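Local coordinates for protein CocE/NonD family hydrolase (Staphylococcus aureus subsp. aureus COL, PDB 3III) that probably hydrolyses ester or amide bonds as a CocE/NonD family enzyme with an alpha/beta-hydrolase domain related to X-Pro dipeptidyl-peptidases, at residues F316-K321 with D326-P331. Residues are numbered along the deposited sequence; the frame is centred on the assembly and turned at random.
Sequences FDFYLK and DWKDTP
With chi1 of F318 at -170°, its ring swings away from the backbone N and out to W327 and K328; Y319, turned the other way with CG beside its own N (chi1 -70°), sends its phenol toward the same two residues. F318 CB meets W327 CB at 3.8 Å where the two side chains cross nearly at right angles. Farther out, K328 CG lies over one face of the F318 ring, in a CH-pi contact 4.2 Å from the ring centroid, while CD passes near the rim, 3.5 Å from F318 CZ. Beyond the ring, K328 NZ forms a salt bridge with E289; the chain's methylenes thus pack on F318 while its charge is paired outside the two segments. Y319 CE2 touches W327 CD1 at 4.0 Å, the phenol and pyrrole planes inclined at 73°, while F318 CD2 sits over the centre of the Y319 ring and ties the two aromatic residues together. On the loop side, T330 OG1 donates to W327 O at 2.6 Å, in the carbonyl plane; T330 N gives that oxygen a second bond, and two donors from one residue therefore grip W327 O beside the short 3-10 segment. The contact is thus apolar packing that folds the chain back onto helix 306-319. The W327 ring meets F315 of that helix and W291 of strand 290-295 edge-to-face, Y319 reaches A188 of strand 186-192, and the loop then leads into strand 333-338, next to 290-295 in the large mixed sheet.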
ATOM      1  N   PHE A 316     -12.356  -0.143  17.107  1.00  7.12           N
ATOM      2  CA  PHE A 316     -11.631   0.192  18.339  1.00  8.15           C
ATOM      3  C   PHE A 316     -12.539   0.225  19.579  1.00  7.85           C
ATOM      4  O   PHE A 316     -12.073  -0.083  20.649  1.00  9.00           O
ATOM      5  CB  PHE A 316     -10.871   1.512  18.213  1.00  7.57           C
ATOM      6  CG  PHE A 316      -9.479   1.408  17.588  1.00  8.67           C
ATOM      7  CD1 PHE A 316      -8.893   0.211  17.240  1.00  8.95           C
ATOM      8  CD2 PHE A 316      -8.761   2.590  17.329  1.00  6.34           C
ATOM      9  CE1 PHE A 316      -7.598   0.170  16.661  1.00  8.93           C
ATOM     10  CE2 PHE A 316      -7.478   2.566  16.841  1.00  8.24           C
ATOM     11  CZ  PHE A 316      -6.892   1.337  16.474  1.00 10.54           C
ATOM     12  N   ASP A 317     -13.807   0.616  19.440  1.00  8.17           N
ATOM     13  CA  ASP A 317     -14.712   0.584  20.575  1.00  7.76           C
ATOM     14  C   ASP A 317     -14.874  -0.874  21.013  1.00  7.05           C
ATOM     15  O   ASP A 317     -14.938  -1.180  22.234  1.00  5.93           O
ATOM     16  CB  ASP A 317     -16.105   1.124  20.223  1.00  6.97           C
ATOM     17  CG  ASP A 317     -16.169   2.633  20.063  1.00 10.44           C
ATOM     18  OD1 ASP A 317     -15.230   3.376  20.453  1.00 11.29           O
ATOM     19  OD2 ASP A 317     -17.227   3.048  19.570  1.00 12.52           O
ATOM     20  N   PHE A 318     -14.912  -1.795  20.038  1.00  6.20           N
ATOM     21  CA  PHE A 318     -14.993  -3.230  20.421  1.00  6.57           C
ATOM     22  C   PHE A 318     -13.710  -3.693  21.106  1.00  7.80           C
ATOM     23  O   PHE A 318     -13.774  -4.329  22.148  1.00 10.52           O
ATOM     24  CB  PHE A 318     -15.291  -4.093  19.202  1.00  6.61           C
ATOM     25  CG  PHE A 318     -15.634  -5.511  19.520  1.00  6.50           C
ATOM     26  CD1 PHE A 318     -16.942  -5.878  19.740  1.00  4.93           C
ATOM     27  CD2 PHE A 318     -14.646  -6.486  19.579  1.00  9.84           C
ATOM     28  CE1 PHE A 318     -17.297  -7.236  20.064  1.00  7.68           C
ATOM     29  CE2 PHE A 318     -14.992  -7.841  19.860  1.00 11.78           C
ATOM     30  CZ  PHE A 318     -16.315  -8.193  20.090  1.00  9.34           C
ATOM     31  N   TYR A 319     -12.546  -3.430  20.498  1.00  8.60           N
ATOM     32  CA  TYR A 319     -11.280  -4.017  20.971  1.00  8.62           C
ATOM     33  C   TYR A 319     -10.576  -3.217  22.064  1.00  8.83           C
ATOM     34  O   TYR A 319      -9.928  -3.827  22.908  1.00  8.05           O
ATOM     35  CB  TYR A 319     -10.303  -4.391  19.802  1.00  8.68           C
ATOM     36  CG  TYR A 319     -10.817  -5.563  19.033  1.00  8.44           C
ATOM     37  CD1 TYR A 319     -10.843  -6.831  19.594  1.00 10.58           C
ATOM     38  CD2 TYR A 319     -11.409  -5.385  17.799  1.00  9.07           C
ATOM     39  CE1 TYR A 319     -11.386  -7.888  18.929  1.00 12.07           C
ATOM     40  CE2 TYR A 319     -11.952  -6.431  17.122  1.00  9.29           C
ATOM     41  CZ  TYR A 319     -11.951  -7.692  17.688  1.00  9.85           C
ATOM     42  OH  TYR A 319     -12.562  -8.750  17.047  1.00  8.21           O
ATOM     43  N   LEU A 320     -10.649  -1.882  22.027  1.00  7.62           N
ATOM     44  CA  LEU A 320      -9.950  -1.071  22.998  1.00  7.58           C
ATOM     45  C   LEU A 320     -10.851  -0.638  24.154  1.00  8.31           C
ATOM     46  O   LEU A 320     -10.366  -0.511  25.271  1.00  8.01           O
ATOM     47  CB  LEU A 320      -9.337   0.156  22.347  1.00  8.02           C
ATOM     48  CG  LEU A 320      -8.411  -0.095  21.158  1.00  7.36           C
ATOM     49  CD1 LEU A 320      -7.754   1.276  20.637  1.00  4.71           C
ATOM     50  CD2 LEU A 320      -7.274  -1.086  21.543  1.00  5.41           C
ATOM     51  N   LYS A 321     -12.145  -0.390  23.894  1.00  8.07           N
ATOM     52  CA  LYS A 321     -13.072  -0.049  24.982  1.00  8.33           C
ATOM     53  C   LYS A 321     -13.747  -1.300  25.522  1.00  8.84           C
ATOM     54  O   LYS A 321     -14.385  -1.241  26.572  1.00  6.47           O
ATOM     55  CB  LYS A 321     -14.149   0.961  24.539  1.00  8.64           C
ATOM     56  CG  LYS A 321     -13.583   2.350  24.281  1.00  9.30           C
ATOM     57  CD  LYS A 321     -14.639   3.377  24.047  1.00 11.51           C
ATOM     58  CE  LYS A 321     -14.038   4.790  23.985  1.00 10.80           C
ATOM     59  NZ  LYS A 321     -15.070   5.837  23.807  1.00 11.87           N
ATOM     60  N   ASP A 326     -21.719  -4.185  17.732  1.00 11.67           N
ATOM     61  CA  ASP A 326     -21.953  -5.310  16.814  1.00 12.06           C
ATOM     62  C   ASP A 326     -20.822  -5.440  15.799  1.00 10.88           C
ATOM     63  O   ASP A 326     -21.042  -5.875  14.662  1.00 11.13           O
ATOM     64  CB  ASP A 326     -23.303  -5.101  16.173  1.00 11.56           C
ATOM     65  CG  ASP A 326     -24.372  -4.981  17.206  1.00 10.94           C
ATOM     66  OD1 ASP A 326     -24.618  -5.982  17.926  1.00 10.76           O
ATOM     67  OD2 ASP A 326     -24.888  -3.880  17.414  1.00 11.26           O
ATOM     68  N   TRP A 327     -19.606  -5.091  16.222  1.00  9.43           N
ATOM     69  CA  TRP A 327     -18.472  -5.053  15.238  1.00  8.97           C
ATOM     70  C   TRP A 327     -18.318  -6.362  14.475  1.00  9.68           C
ATOM     71  O   TRP A 327     -18.085  -6.375  13.254  1.00  8.78           O
ATOM     72  CB  TRP A 327     -17.101  -4.711  15.884  1.00  7.84           C
ATOM     73  CG  TRP A 327     -16.046  -4.947  14.916  1.00  5.92           C
ATOM     74  CD1 TRP A 327     -15.246  -6.021  14.860  1.00  6.56           C
ATOM     75  CD2 TRP A 327     -15.759  -4.163  13.771  1.00  9.36           C
ATOM     76  NE1 TRP A 327     -14.452  -5.963  13.742  1.00 10.55           N
ATOM     77  CE2 TRP A 327     -14.733  -4.811  13.068  1.00  7.22           C
ATOM     78  CE3 TRP A 327     -16.229  -2.940  13.294  1.00  9.71           C
ATOM     79  CZ2 TRP A 327     -14.214  -4.325  11.914  1.00  8.32           C
ATOM     80  CZ3 TRP A 327     -15.710  -2.451  12.132  1.00 12.59           C
ATOM     81  CH2 TRP A 327     -14.675  -3.126  11.463  1.00 11.98           C
ATOM     82  N   LYS A 328     -18.405  -7.474  15.195  1.00  9.18           N
ATOM     83  CA  LYS A 328     -18.135  -8.750  14.601  1.00 10.42           C
ATOM     84  C   LYS A 328     -19.206  -9.213  13.617  1.00 11.21           C
ATOM     85  O   LYS A 328     -19.037 -10.235  12.983  1.00 10.73           O
ATOM     86  CB  LYS A 328     -17.903  -9.793  15.715  1.00 10.70           C
ATOM     87  CG  LYS A 328     -16.649  -9.388  16.591  1.00 13.49           C
ATOM     88  CD  LYS A 328     -16.066 -10.500  17.441  1.00 15.71           C
ATOM     89  CE  LYS A 328     -15.657 -11.675  16.606  1.00 20.48           C
ATOM     90  NZ  LYS A 328     -14.819 -12.673  17.335  1.00 20.89           N
ATOM     91  N   ASP A 329     -20.300  -8.467  13.476  1.00 11.83           N
ATOM     92  CA  ASP A 329     -21.228  -8.704  12.366  1.00 12.95           C
ATOM     93  C   ASP A 329     -20.608  -8.322  11.005  1.00 12.30           C
ATOM     94  O   ASP A 329     -21.133  -8.689   9.961  1.00 12.96           O
ATOM     95  CB  ASP A 329     -22.516  -7.843  12.507  1.00 13.45           C
ATOM     96  CG  ASP A 329     -23.451  -8.275  13.628  1.00 15.73           C
ATOM     97  OD1 ASP A 329     -23.234  -9.325  14.257  1.00 14.64           O
ATOM     98  OD2 ASP A 329     -24.426  -7.514  13.845  1.00 15.11           O
ATOM     99  N   THR A 330     -19.558  -7.516  11.010  1.00 11.44           N
ATOM    100  CA  THR A 330     -18.942  -7.041   9.799  1.00 10.67           C
ATOM    101  C   THR A 330     -18.441  -8.218   8.968  1.00 10.92           C
ATOM    102  O   THR A 330     -17.686  -9.071   9.478  1.00  8.08           O
ATOM    103  CB  THR A 330     -17.743  -6.070  10.121  1.00 11.79           C
ATOM    104  OG1 THR A 330     -18.179  -5.026  11.017  1.00 10.93           O
ATOM    105  CG2 THR A 330     -17.134  -5.443   8.842  1.00  9.72           C
ATOM    106  N   PRO A 331     -18.812  -8.258   7.673  1.00 10.05           N
ATOM    107  CA  PRO A 331     -18.261  -9.269   6.789  1.00 10.99           C
ATOM    108  C   PRO A 331     -16.729  -9.186   6.750  1.00 10.42           C
ATOM    109  O   PRO A 331     -16.165  -8.077   6.808  1.00 10.85           O
ATOM    110  CB  PRO A 331     -18.848  -8.914   5.418  1.00 11.62           C
ATOM    111  CG  PRO A 331     -20.015  -8.086   5.656  1.00 12.53           C
ATOM    112  CD  PRO A 331     -19.743  -7.340   6.979  1.00 11.66           C
TER